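Local coordinates for protein RNA polymerase II subunit A C-terminal domain phosphatase SSU72 (Homo sapiens, PDB 4H3K) that dephosphorylates phosphoserine and phosphothreonine in the C-terminal domain of RNA polymerase II, acting in RNA processing, transcription termination and pre-mRNA polyadenylation, at residues A172-E177 against Q197-K202. The protein carries 1 engineered substitution. Sequence-based numbering, arbitrary orientation.
Sequences AFLICE and QEFEEK
F199 reaches from helix 188-203 to L174 and E177, which stand one turn apart on helix 165-184; the two helices form a helical hairpin, consecutive in the chain and followed by edge strand 207-213 of the central sheet. The ring meets L174 at its edge, near the ring plane: methyl CD1 lies 3.7 Å from both CD2 and CE2 of F199. Leucine suits this place because its branched end sets a methyl against the ring edge; with CG anti to the backbone N (chi1 -177°), its chain runs alongside the phenylalanine, pointing the opposite way. At the far end of the ring, F199 CZ is 3.6 Å from the backbone C of E177 and 4.0 Å from E177 CB. Together the two apolar side chains bridge 9.0 Å between the CA atoms of L174 and F199, the flat ring supplying the reach from its own helix. E177 offers its aliphatic stem at this exposed margin, its carboxylate plane turned 68° from the ring. Farther out, F207 of the edge strand touches both L174 and F199, joining the hairpin to the sheet, while F199 also packs on L178 and C181. On the backbone of helix 188-203, the carbonyl O of F199 is hydrogen-bonded to S203 OG.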
loop_
_atom_site.group_PDB
_atom_site.type_symbol
_atom_site.label_atom_id
_atom_site.label_comp_id
_atom_site.label_asym_id
_atom_site.label_seq_id
_atom_site.Cartn_x
_atom_site.Cartn_y
_atom_site.Cartn_z
ATOM N N ALA B 172 15.243 19.389 4.686
ATOM C CA ALA B 172 15.701 18.585 3.550
ATOM C C ALA B 172 16.919 17.732 3.910
ATOM O O ALA B 172 16.992 16.588 3.505
ATOM C CB ALA B 172 16.037 19.475 2.386
ATOM N N PHE B 173 17.880 18.291 4.650
ATOM C CA PHE B 173 19.049 17.499 5.060
ATOM C C PHE B 173 18.694 16.413 6.083
ATOM O O PHE B 173 19.240 15.323 6.019
ATOM C CB PHE B 173 20.216 18.384 5.536
ATOM C CG PHE B 173 20.967 19.056 4.385
ATOM C CD1 PHE B 173 21.693 18.287 3.468
ATOM C CD2 PHE B 173 20.925 20.439 4.209
ATOM C CE1 PHE B 173 22.383 18.879 2.387
ATOM C CE2 PHE B 173 21.614 21.058 3.128
ATOM C CZ PHE B 173 22.339 20.262 2.212
ATOM N N LEU B 174 17.745 16.687 6.972
ATOM C CA LEU B 174 17.251 15.674 7.905
ATOM C C LEU B 174 16.529 14.534 7.160
ATOM O O LEU B 174 16.733 13.363 7.433
ATOM C CB LEU B 174 16.315 16.313 8.937
ATOM C CG LEU B 174 15.738 15.454 10.064
ATOM C CD1 LEU B 174 16.848 14.895 10.973
ATOM C CD2 LEU B 174 14.744 16.297 10.893
ATOM N N ILE B 175 15.677 14.906 6.207
ATOM C CA ILE B 175 15.016 13.957 5.334
ATOM C C ILE B 175 16.039 13.101 4.568
ATOM O O ILE B 175 15.895 11.868 4.498
ATOM C CB ILE B 175 14.047 14.711 4.369
ATOM C CG1 ILE B 175 12.781 15.091 5.133
ATOM C CG2 ILE B 175 13.651 13.826 3.174
ATOM C CD1 ILE B 175 11.935 16.271 4.499
ATOM N N CYS B 176 17.070 13.750 4.018
ATOM C CA CYS B 176 18.144 13.035 3.320
ATOM C C CYS B 176 18.837 12.053 4.275
ATOM O O CYS B 176 19.086 10.893 3.911
ATOM C CB CYS B 176 19.170 14.012 2.705
ATOM S SG CYS B 176 20.448 13.142 1.724
ATOM N N GLU B 177 19.124 12.504 5.499
ATOM C CA GLU B 177 19.728 11.619 6.512
ATOM C C GLU B 177 18.847 10.412 6.817
ATOM O O GLU B 177 19.322 9.259 6.821
ATOM C CB GLU B 177 20.086 12.400 7.788
ATOM C CG GLU B 177 21.320 11.877 8.446
ATOM C CD GLU B 177 21.670 12.588 9.728
ATOM O OE1 GLU B 177 21.256 13.772 9.881
ATOM O OE2 GLU B 177 22.395 11.953 10.547
ATOM N N GLN B 197 12.473 6.346 15.882
ATOM C CA GLN B 197 12.634 6.622 17.326
ATOM C C GLN B 197 14.038 7.180 17.653
ATOM O O GLN B 197 14.143 8.150 18.361
ATOM C CB GLN B 197 12.298 5.402 18.196
ATOM C CG GLN B 197 10.784 5.064 18.255
ATOM C CD GLN B 197 9.941 6.166 18.923
ATOM O OE1 GLN B 197 9.035 6.739 18.307
ATOM N NE2 GLN B 197 10.229 6.452 20.173
ATOM N N GLU B 198 15.099 6.569 17.121
ATOM C CA GLU B 198 16.458 7.164 17.182
ATOM C C GLU B 198 16.505 8.603 16.639
ATOM O O GLU B 198 17.088 9.488 17.267
ATOM C CB GLU B 198 17.475 6.316 16.420
ATOM C CG GLU B 198 17.878 5.036 17.058
ATOM C CD GLU B 198 19.081 4.412 16.341
ATOM O OE1 GLU B 198 20.113 5.126 16.183
ATOM O OE2 GLU B 198 18.987 3.216 15.935
ATOM N N PHE B 199 15.909 8.831 15.470
ATOM C CA PHE B 199 15.808 10.184 14.886
ATOM C C PHE B 199 15.034 11.161 15.748
ATOM O O PHE B 199 15.377 12.342 15.798
ATOM C CB PHE B 199 15.179 10.167 13.483
ATOM C CG PHE B 199 16.178 10.113 12.381
ATOM C CD1 PHE B 199 16.788 8.898 12.028
ATOM C CD2 PHE B 199 16.539 11.269 11.699
ATOM C CE1 PHE B 199 17.734 8.844 10.996
ATOM C CE2 PHE B 199 17.510 11.228 10.659
ATOM C CZ PHE B 199 18.104 10.016 10.310
ATOM N N GLU B 200 13.992 10.693 16.426
ATOM C CA GLU B 200 13.282 11.555 17.392
ATOM C C GLU B 200 14.171 11.994 18.552
ATOM O O GLU B 200 14.227 13.183 18.890
ATOM C CB GLU B 200 12.049 10.868 17.947
ATOM C CG GLU B 200 10.904 10.854 16.944
ATOM C CD GLU B 200 9.587 10.397 17.554
ATOM O OE1 GLU B 200 9.547 10.168 18.772
ATOM O OE2 GLU B 200 8.597 10.257 16.805
ATOM N N GLU B 201 14.851 11.029 19.149
ATOM C CA GLU B 201 15.732 11.281 20.253
ATOM C C GLU B 201 16.903 12.201 19.822
ATOM O O GLU B 201 17.230 13.164 20.528
ATOM C CB GLU B 201 16.205 9.947 20.845
ATOM C CG GLU B 201 16.612 9.986 22.324
ATOM C CD GLU B 201 18.057 10.414 22.518
ATOM O OE1 GLU B 201 18.850 10.269 21.555
ATOM O OE2 GLU B 201 18.409 10.894 23.626
ATOM N N LYS B 202 17.492 11.936 18.654
ATOM C CA LYS B 202 18.643 12.734 18.178
ATOM C C LYS B 202 18.244 14.165 17.790
ATOM O O LYS B 202 18.967 15.109 18.089
ATOM C CB LYS B 202 19.372 12.073 16.990
ATOM C CG LYS B 202 19.952 10.691 17.270
ATOM C CD LYS B 202 21.312 10.721 17.925
ATOM C CE LYS B 202 21.842 9.302 18.109
ATOM N NZ LYS B 202 23.132 9.377 18.860
#